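Local coordinates for protein polyketide biosynthesis cytochrome P450 PksS (Bacillus subtilis, PDB 4YZR) that helps make the antibiotic polyketide bacillaene, acting as a heme-dependent cytochrome P450 monooxygenase on dihydrobacillaene, at residues A[257-262]-A[376-381]; A[248-253]-A[364-369]. One frame throughout, in Å; residues are numbered along the deposited sequence.

Contact 1 of 2, residues A[257-262]-A[376-381]; sequences LLQHKK and IELAVA
The backbones come closest at L258 and L378, whose CA atoms are 6.0 Å apart, where the last turn of helix 228-259 meets the short strand 377-378. L258 carries the apolar part. Its CG is anti to the carbonyl carbon (chi1 -60°), which turns the two methyls toward the strand. CD2 packs on I376, which lies just before the strand, 3.9 Å from I376 CG2, and the two side chains cross at about a right angle. The other branch meets L378, in strand 377-378, with L258 CD1 4.2 Å from L378 CD1. Q259 adds a light touch of its CG on L378 CD2.

The backbones are also joined through one water. It donates to L258 O at 2.8 Å and accepts from L378 N at 2.9 Å. Both polar backbone atoms are thus served beside an apolar patch.

On the outer side, K261 reaches over from the start of helix 261-269. Two kinks in the outer half of its chain (chi3 147°, chi4 145°) go with the ammonium end coming nearer the strand. K261 NZ stands 4.0 Å from E377 OE1, too far for a salt bridge.

E377 and A379 pair through their backbones with S402 and P400 on the next strand of an antiparallel sheet. L258 and I376 both also touch V401 there. The join is therefore mainly apolar on its inner side and water-bridged between the backbones. The exposed lysine and glutamate probably contribute only a modest electrostatic attraction.

Contact 2 of 2, residues A[248-253]-A[364-369]; sequences NLLGSG and IAFKAL
A365 points its CB at segment 248-253 of helix 228-259, and L250 CD2 meets it at 3.8 Å. The same pair brings the backbones nearest, with the CA atoms 7.4 Å apart. The two helix segments run at 37° to each other, and their axes approach to 10.6 Å.

F366 follows and makes the largest single share of the contact. With chi1 at -63° the ring swings to the backbone-N side, and its far end reaches the other helix. L250 CD2 sits over one ring face, 4.2 Å from F366 CZ. L249 O lies at the ring edge, in plane, 3.5 Å from F366 CZ. L250 O is 3.6 Å from F366 CE1. Both carbonyls have hydrogen-bond donors elsewhere: L249 O takes G253 N, and L250 O takes T254 OG1. G253 has no side chain, and the ring end comes right up to its main chain, with F366 CZ 3.9 Å from G253 CA.

Further along, L369 touches I141 and F145 of helix 141-146. That helix also touches L250 and A365. Helix 274-285 packs on L249 and F366 through L282 and L281, and helix 119-133 lies against I364, A368 and L369.

Helix 228-259, the long central helix of the P450 fold, takes part in both contacts. Contact 2 lies about two to three turns before contact 1 along it. Helix 355-372 and strand 377-378, which follow each other in the chain, supply the partners. The contact centres are 13 Å apart and the two touch directly: I376 CD1 is 4.1 Å from L369 CD2, and L257 CD1 is 4.2 Å from F366 CD1. Contact 2 is the one near the heme. The side chain of L249 is about 4 Å from the cofactor and about 10 Å from that of C352, the probable axial ligand. Contact 1 lies farther out, away from the heme pocket.

Contact 1 of 2, residues A[257-262]-A[376-381]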
ATOM      1  N   LEU A 257     -15.966   4.971   6.360  1.00 12.52           N
ATOM      2  CA  LEU A 257     -16.651   6.083   7.006  1.00 11.40           C
ATOM      3  C   LEU A 257     -18.084   6.199   6.550  1.00 15.12           C
ATOM      4  O   LEU A 257     -18.938   6.351   7.450  1.00 16.61           O
ATOM      5  CB  LEU A 257     -15.922   7.372   6.762  1.00 12.75           C
ATOM      6  CG  LEU A 257     -14.546   7.539   7.399  1.00 13.19           C
ATOM      7  CD1 LEU A 257     -13.785   8.719   6.816  1.00 13.98           C
ATOM      8  CD2 LEU A 257     -14.635   7.631   8.924  1.00 14.32           C
ATOM      9  N   LEU A 258     -18.401   6.002   5.286  1.00 12.58           N
ATOM     10  CA  LEU A 258     -19.772   6.098   4.774  1.00 14.01           C
ATOM     11  C   LEU A 258     -20.617   4.930   5.253  1.00 15.79           C
ATOM     12  O   LEU A 258     -21.865   5.101   5.238  1.00 19.06           O
ATOM     13  CB  LEU A 258     -19.776   6.290   3.265  1.00 14.94           C
ATOM     14  CG  LEU A 258     -19.067   7.546   2.772  1.00 15.02           C
ATOM     15  CD1 LEU A 258     -19.086   7.544   1.257  1.00 17.00           C
ATOM     16  CD2 LEU A 258     -19.689   8.794   3.363  1.00 17.84           C
ATOM     17  N   GLN A 259     -20.041   3.793   5.622  1.00 14.15           N
ATOM     18  CA  GLN A 259     -20.774   2.654   6.138  1.00 15.15           C
ATOM     19  C   GLN A 259     -20.956   2.687   7.618  1.00 16.69           C
ATOM     20  O   GLN A 259     -21.727   1.856   8.126  1.00 19.07           O
ATOM     21  CB  GLN A 259     -20.063   1.372   5.790  1.00 18.81           C
ATOM     22  CG  GLN A 259     -19.949   0.979   4.341  1.00 19.29           C
ATOM     23  CD  GLN A 259     -18.837  -0.157   4.167  1.00 19.06           C
ATOM     24  OE1 GLN A 259     -17.783  -0.257   4.930  1.00 24.87           O
ATOM     25  NE2 GLN A 259     -19.016  -0.869   3.218  1.00 20.80           N
ATOM     26  N   HIS A 260     -20.331   3.638   8.296  1.00 15.43           N
ATOM     27  CA  HIS A 260     -20.362   3.786   9.754  1.00 15.58           C
ATOM     28  C   HIS A 260     -20.661   5.199  10.158  1.00 15.42           C
ATOM     29  O   HIS A 260     -19.832   5.978  10.558  1.00 18.05           O
ATOM     30  CB  HIS A 260     -19.031   3.329  10.376  1.00 14.34           C
ATOM     31  CG  HIS A 260     -18.683   1.895  10.134  1.00 15.94           C
ATOM     32  ND1 HIS A 260     -18.115   1.430   8.959  1.00 16.69           N
ATOM     33  CD2 HIS A 260     -18.879   0.791  10.893  1.00 19.84           C
ATOM     34  CE1 HIS A 260     -17.916   0.129   9.034  1.00 18.10           C
ATOM     35  NE2 HIS A 260     -18.328  -0.270  10.229  1.00 18.69           N
ATOM     36  N   LYS A 261     -21.921   5.569   9.924  1.00 19.36           N
ATOM     37  CA  LYS A 261     -22.359   6.981  10.096  1.00 20.39           C
ATOM     38  C   LYS A 261     -22.108   7.596  11.434  1.00 20.19           C
ATOM     39  O   LYS A 261     -21.782   8.770  11.500  1.00 20.37           O
ATOM     40  CB  LYS A 261     -23.825   7.122   9.729  1.00 26.03           C
ATOM     41  CG  LYS A 261     -24.020   7.166   8.213  1.00 31.58           C
ATOM     42  CD  LYS A 261     -25.488   6.798   7.906  1.00 42.26           C
ATOM     43  CE  LYS A 261     -26.066   7.503   6.691  1.00 44.95           C
ATOM     44  NZ  LYS A 261     -27.022   6.617   5.951  1.00 52.91           N
ATOM     45  N   LYS A 262     -22.241   6.824  12.504  1.00 18.72           N
ATOM     46  CA  LYS A 262     -21.970   7.337  13.805  1.00 20.69           C
ATOM     47  C   LYS A 262     -20.512   7.682  14.002  1.00 19.66           C
ATOM     48  O   LYS A 262     -20.177   8.640  14.647  1.00 19.71           O
ATOM     49  CB  LYS A 262     -22.460   6.400  14.909  1.00 24.09           C
ATOM     50  CG  LYS A 262     -23.990   6.492  15.019  1.00 31.44           C
ATOM     51  CD  LYS A 262     -24.473   5.833  16.293  1.00 34.74           C
ATOM     52  CE  LYS A 262     -24.535   4.343  16.068  1.00 42.54           C
ATOM     53  NZ  LYS A 262     -25.030   3.595  17.265  1.00 47.98           N
ATOM     54  N   ILE A 376     -22.297  14.120   2.541  1.00 16.87           N
ATOM     55  CA  ILE A 376     -21.915  13.002   1.677  1.00 16.80           C
ATOM     56  C   ILE A 376     -22.516  11.648   2.140  1.00 15.91           C
ATOM     57  O   ILE A 376     -22.582  11.356   3.359  1.00 17.08           O
ATOM     58  CB  ILE A 376     -20.384  12.900   1.581  1.00 15.87           C
ATOM     59  CG1 ILE A 376     -19.957  11.865   0.576  1.00 15.00           C
ATOM     60  CG2 ILE A 376     -19.794  12.647   2.961  1.00 16.56           C
ATOM     61  CD1 ILE A 376     -18.435  11.876   0.286  1.00 16.76           C
ATOM     62  N   GLU A 377     -22.946  10.840   1.178  1.00 15.12           N
ATOM     63  CA  GLU A 377     -23.604   9.557   1.436  1.00 16.88           C
ATOM     64  C   GLU A 377     -23.320   8.583   0.325  1.00 15.69           C
ATOM     65  O   GLU A 377     -23.160   8.936  -0.811  1.00 15.07           O
ATOM     66  CB  GLU A 377     -25.155   9.803   1.555  1.00 23.10           C
ATOM     67  CG  GLU A 377     -26.041   8.630   1.832  1.00 31.48           C
ATOM     68  CD  GLU A 377     -27.502   9.105   1.861  1.00 41.77           C
ATOM     69  OE1 GLU A 377     -28.137   9.045   2.953  1.00 48.31           O
ATOM     70  OE2 GLU A 377     -27.988   9.571   0.805  1.00 44.28           O
ATOM     71  N   LEU A 378     -23.237   7.313   0.700  1.00 16.20           N
ATOM     72  CA  LEU A 378     -23.025   6.261  -0.261  1.00 17.91           C
ATOM     73  C   LEU A 378     -24.139   6.150  -1.289  1.00 19.28           C
ATOM     74  O   LEU A 378     -25.336   6.358  -0.881  1.00 23.93           O
ATOM     75  CB  LEU A 378     -22.801   4.951   0.529  1.00 22.77           C
ATOM     76  CG  LEU A 378     -22.131   3.779  -0.087  1.00 25.96           C
ATOM     77  CD1 LEU A 378     -20.751   4.132  -0.594  1.00 22.57           C
ATOM     78  CD2 LEU A 378     -22.071   2.699   0.995  1.00 25.56           C
ATOM     79  N   ALA A 379     -23.901   5.990  -2.557  1.00 17.12           N
ATOM     80  CA  ALA A 379     -24.938   5.955  -3.613  1.00 19.12           C
ATOM     81  C   ALA A 379     -24.751   4.648  -4.381  1.00 20.50           C
ATOM     82  O   ALA A 379     -24.940   4.586  -5.572  1.00 22.82           O
ATOM     83  CB  ALA A 379     -24.769   7.119  -4.545  1.00 19.42           C
ATOM     84  N   VAL A 380     -24.393   3.569  -3.678  1.00 19.80           N
ATOM     85  CA  VAL A 380     -24.252   2.193  -4.251  1.00 21.05           C
ATOM     86  C   VAL A 380     -24.661   1.256  -3.153  1.00 20.32           C
ATOM     87  O   VAL A 380     -24.334   1.456  -1.988  1.00 21.82           O
ATOM     88  CB  VAL A 380     -22.795   1.920  -4.692  1.00 21.73           C
ATOM     89  CG1 VAL A 380     -21.798   2.136  -3.586  1.00 21.82           C
ATOM     90  CG2 VAL A 380     -22.642   0.545  -5.307  1.00 23.71           C
ATOM     91  N   ALA A 381     -25.511   0.279  -3.494  1.00 23.94           N
ATOM     92  CA  ALA A 381     -25.903  -0.735  -2.531  1.00 27.67           C
ATOM     93  C   ALA A 381     -24.730  -1.682  -2.211  1.00 24.30           C
ATOM     94  O   ALA A 381     -23.914  -1.969  -3.075  1.00 23.54           O
ATOM     95  CB  ALA A 381     -27.072  -1.555  -3.078  1.00 26.64           C
TER
HETATM   96  O   HOH W   1     -23.471   6.678   3.544  1.00 21.37           O

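Contact 2 of 2, residues A[248-253]-A[364-369]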
ATOM      1  N   ASN A 248      -5.984   3.238  -2.282  1.00  9.38           N
ATOM      2  CA  ASN A 248      -6.903   2.340  -1.606  1.00 10.06           C
ATOM      3  C   ASN A 248      -7.126   2.792  -0.175  1.00 10.66           C
ATOM      4  O   ASN A 248      -8.258   2.581   0.316  1.00 11.34           O
ATOM      5  CB  ASN A 248      -6.448   0.907  -1.734  1.00 10.57           C
ATOM      6  CG  ASN A 248      -6.592   0.392  -3.118  1.00 10.78           C
ATOM      7  OD1 ASN A 248      -7.464   0.972  -3.826  1.00 13.23           O
ATOM      8  ND2 ASN A 248      -5.853  -0.555  -3.480  1.00 12.85           N
ATOM      9  N   LEU A 249      -6.161   3.301   0.529  1.00  9.61           N
ATOM     10  CA  LEU A 249      -6.481   3.869   1.833  1.00  9.53           C
ATOM     11  C   LEU A 249      -7.601   4.896   1.691  1.00  9.46           C
ATOM     12  O   LEU A 249      -8.568   4.955   2.465  1.00 10.35           O
ATOM     13  CB  LEU A 249      -5.276   4.487   2.523  1.00 12.09           C
ATOM     14  CG  LEU A 249      -5.529   5.262   3.817  1.00 13.14           C
ATOM     15  CD1 LEU A 249      -6.200   4.425   4.907  1.00 15.18           C
ATOM     16  CD2 LEU A 249      -4.262   5.881   4.374  1.00 14.42           C
ATOM     17  N   LEU A 250      -7.412   5.830   0.743  1.00  9.01           N
ATOM     18  CA  LEU A 250      -8.400   6.900   0.630  1.00  8.85           C
ATOM     19  C   LEU A 250      -9.707   6.384   0.207  1.00  9.07           C
ATOM     20  O   LEU A 250     -10.763   6.839   0.704  1.00 10.61           O
ATOM     21  CB  LEU A 250      -7.899   7.932  -0.348  1.00  9.67           C
ATOM     22  CG  LEU A 250      -6.628   8.672  -0.001  1.00 11.71           C
ATOM     23  CD1 LEU A 250      -6.219   9.750  -0.973  1.00 12.17           C
ATOM     24  CD2 LEU A 250      -6.542   9.149   1.412  1.00 14.12           C
ATOM     25  N   GLY A 251      -9.769   5.448  -0.757  1.00  8.65           N
ATOM     26  CA  GLY A 251     -11.040   4.957  -1.230  1.00  8.20           C
ATOM     27  C   GLY A 251     -11.765   4.110  -0.217  1.00  9.00           C
ATOM     28  O   GLY A 251     -12.952   4.297   0.106  1.00 10.34           O
ATOM     29  N   SER A 252     -11.054   3.076   0.259  1.00  9.47           N
ATOM     30  CA  SER A 252     -11.643   2.193   1.206  1.00  9.01           C
ATOM     31  C   SER A 252     -11.898   2.855   2.522  1.00 11.80           C
ATOM     32  O   SER A 252     -12.853   2.516   3.191  1.00 11.80           O
ATOM     33  CB  SER A 252     -10.745   0.978   1.407  1.00 11.86           C
ATOM     34  OG  SER A 252     -10.613   0.256   0.203  1.00 13.00           O
ATOM     35  N   GLY A 253     -11.062   3.784   2.919  1.00 11.18           N
ATOM     36  CA  GLY A 253     -11.354   4.546   4.159  1.00 11.20           C
ATOM     37  C   GLY A 253     -12.592   5.379   4.003  1.00 12.29           C
ATOM     38  O   GLY A 253     -13.381   5.424   4.959  1.00 12.59           O
ATOM     39  N   ILE A 364      -5.259  14.642   5.585  1.00 10.20           N
ATOM     40  CA  ILE A 364      -5.688  15.793   4.821  1.00  9.96           C
ATOM     41  C   ILE A 364      -6.946  15.447   4.079  1.00 10.72           C
ATOM     42  O   ILE A 364      -7.940  16.208   4.056  1.00 12.01           O
ATOM     43  CB  ILE A 364      -4.605  16.279   3.918  1.00 10.98           C
ATOM     44  CG1 ILE A 364      -3.515  16.893   4.762  1.00 12.28           C
ATOM     45  CG2 ILE A 364      -5.164  17.262   2.904  1.00 11.12           C
ATOM     46  CD1 ILE A 364      -2.196  17.143   4.093  1.00 12.84           C
ATOM     47  N   ALA A 365      -6.957  14.339   3.365  1.00 10.16           N
ATOM     48  CA  ALA A 365      -8.031  14.025   2.473  1.00 11.33           C
ATOM     49  C   ALA A 365      -9.302  13.764   3.208  1.00 11.04           C
ATOM     50  O   ALA A 365     -10.383  14.261   2.770  1.00 11.61           O
ATOM     51  CB  ALA A 365      -7.686  12.793   1.631  1.00 11.73           C
ATOM     52  N   PHE A 366      -9.319  12.963   4.238  1.00 10.87           N
ATOM     53  CA  PHE A 366     -10.581  12.650   4.937  1.00 12.04           C
ATOM     54  C   PHE A 366     -11.145  13.891   5.571  1.00 11.91           C
ATOM     55  O   PHE A 366     -12.344  14.149   5.427  1.00 13.43           O
ATOM     56  CB  PHE A 366     -10.403  11.585   5.963  1.00 12.12           C
ATOM     57  CG  PHE A 366      -9.976  10.218   5.401  1.00 11.11           C
ATOM     58  CD1 PHE A 366     -10.592   9.626   4.324  1.00 12.74           C
ATOM     59  CD2 PHE A 366      -8.953   9.548   5.988  1.00 12.17           C
ATOM     60  CE1 PHE A 366     -10.107   8.320   3.877  1.00 13.59           C
ATOM     61  CE2 PHE A 366      -8.493   8.338   5.577  1.00 11.37           C
ATOM     62  CZ  PHE A 366      -9.075   7.745   4.506  1.00 11.53           C
ATOM     63  N   LYS A 367     -10.326  14.702   6.214  1.00 11.63           N
ATOM     64  CA  LYS A 367     -10.830  15.967   6.826  1.00 12.41           C
ATOM     65  C   LYS A 367     -11.387  16.824   5.754  1.00 12.46           C
ATOM     66  O   LYS A 367     -12.480  17.462   5.947  1.00 13.89           O
ATOM     67  CB  LYS A 367      -9.730  16.602   7.578  1.00 14.97           C
ATOM     68  CG  LYS A 367      -9.471  16.114   8.936  1.00 18.12           C
ATOM     69  CD  LYS A 367      -8.298  16.829   9.632  1.00 22.84           C
ATOM     70  CE  LYS A 367      -8.284  18.320   9.639  1.00 25.90           C
ATOM     71  NZ  LYS A 367      -6.967  18.746  10.254  1.00 29.54           N
ATOM     72  N   ALA A 368     -10.719  17.023   4.646  1.00 11.44           N
ATOM     73  CA  ALA A 368     -11.117  17.931   3.641  1.00 12.80           C
ATOM     74  C   ALA A 368     -12.387  17.496   3.010  1.00 12.27           C
ATOM     75  O   ALA A 368     -13.280  18.380   2.728  1.00 12.93           O
ATOM     76  CB  ALA A 368     -10.037  18.186   2.635  1.00 13.55           C
ATOM     77  N   LEU A 369     -12.570  16.236   2.695  1.00 11.85           N
ATOM     78  CA  LEU A 369     -13.762  15.729   2.085  1.00 12.80           C
ATOM     79  C   LEU A 369     -14.977  15.961   2.984  1.00 13.36           C
ATOM     80  O   LEU A 369     -16.014  16.406   2.461  1.00 13.43           O
ATOM     81  CB  LEU A 369     -13.580  14.217   1.840  1.00 12.80           C
ATOM     82  CG  LEU A 369     -14.740  13.500   1.151  1.00 13.83           C
ATOM     83  CD1 LEU A 369     -14.905  14.019  -0.247  1.00 15.40           C
ATOM     84  CD2 LEU A 369     -14.487  12.006   1.183  1.00 14.95           C
TER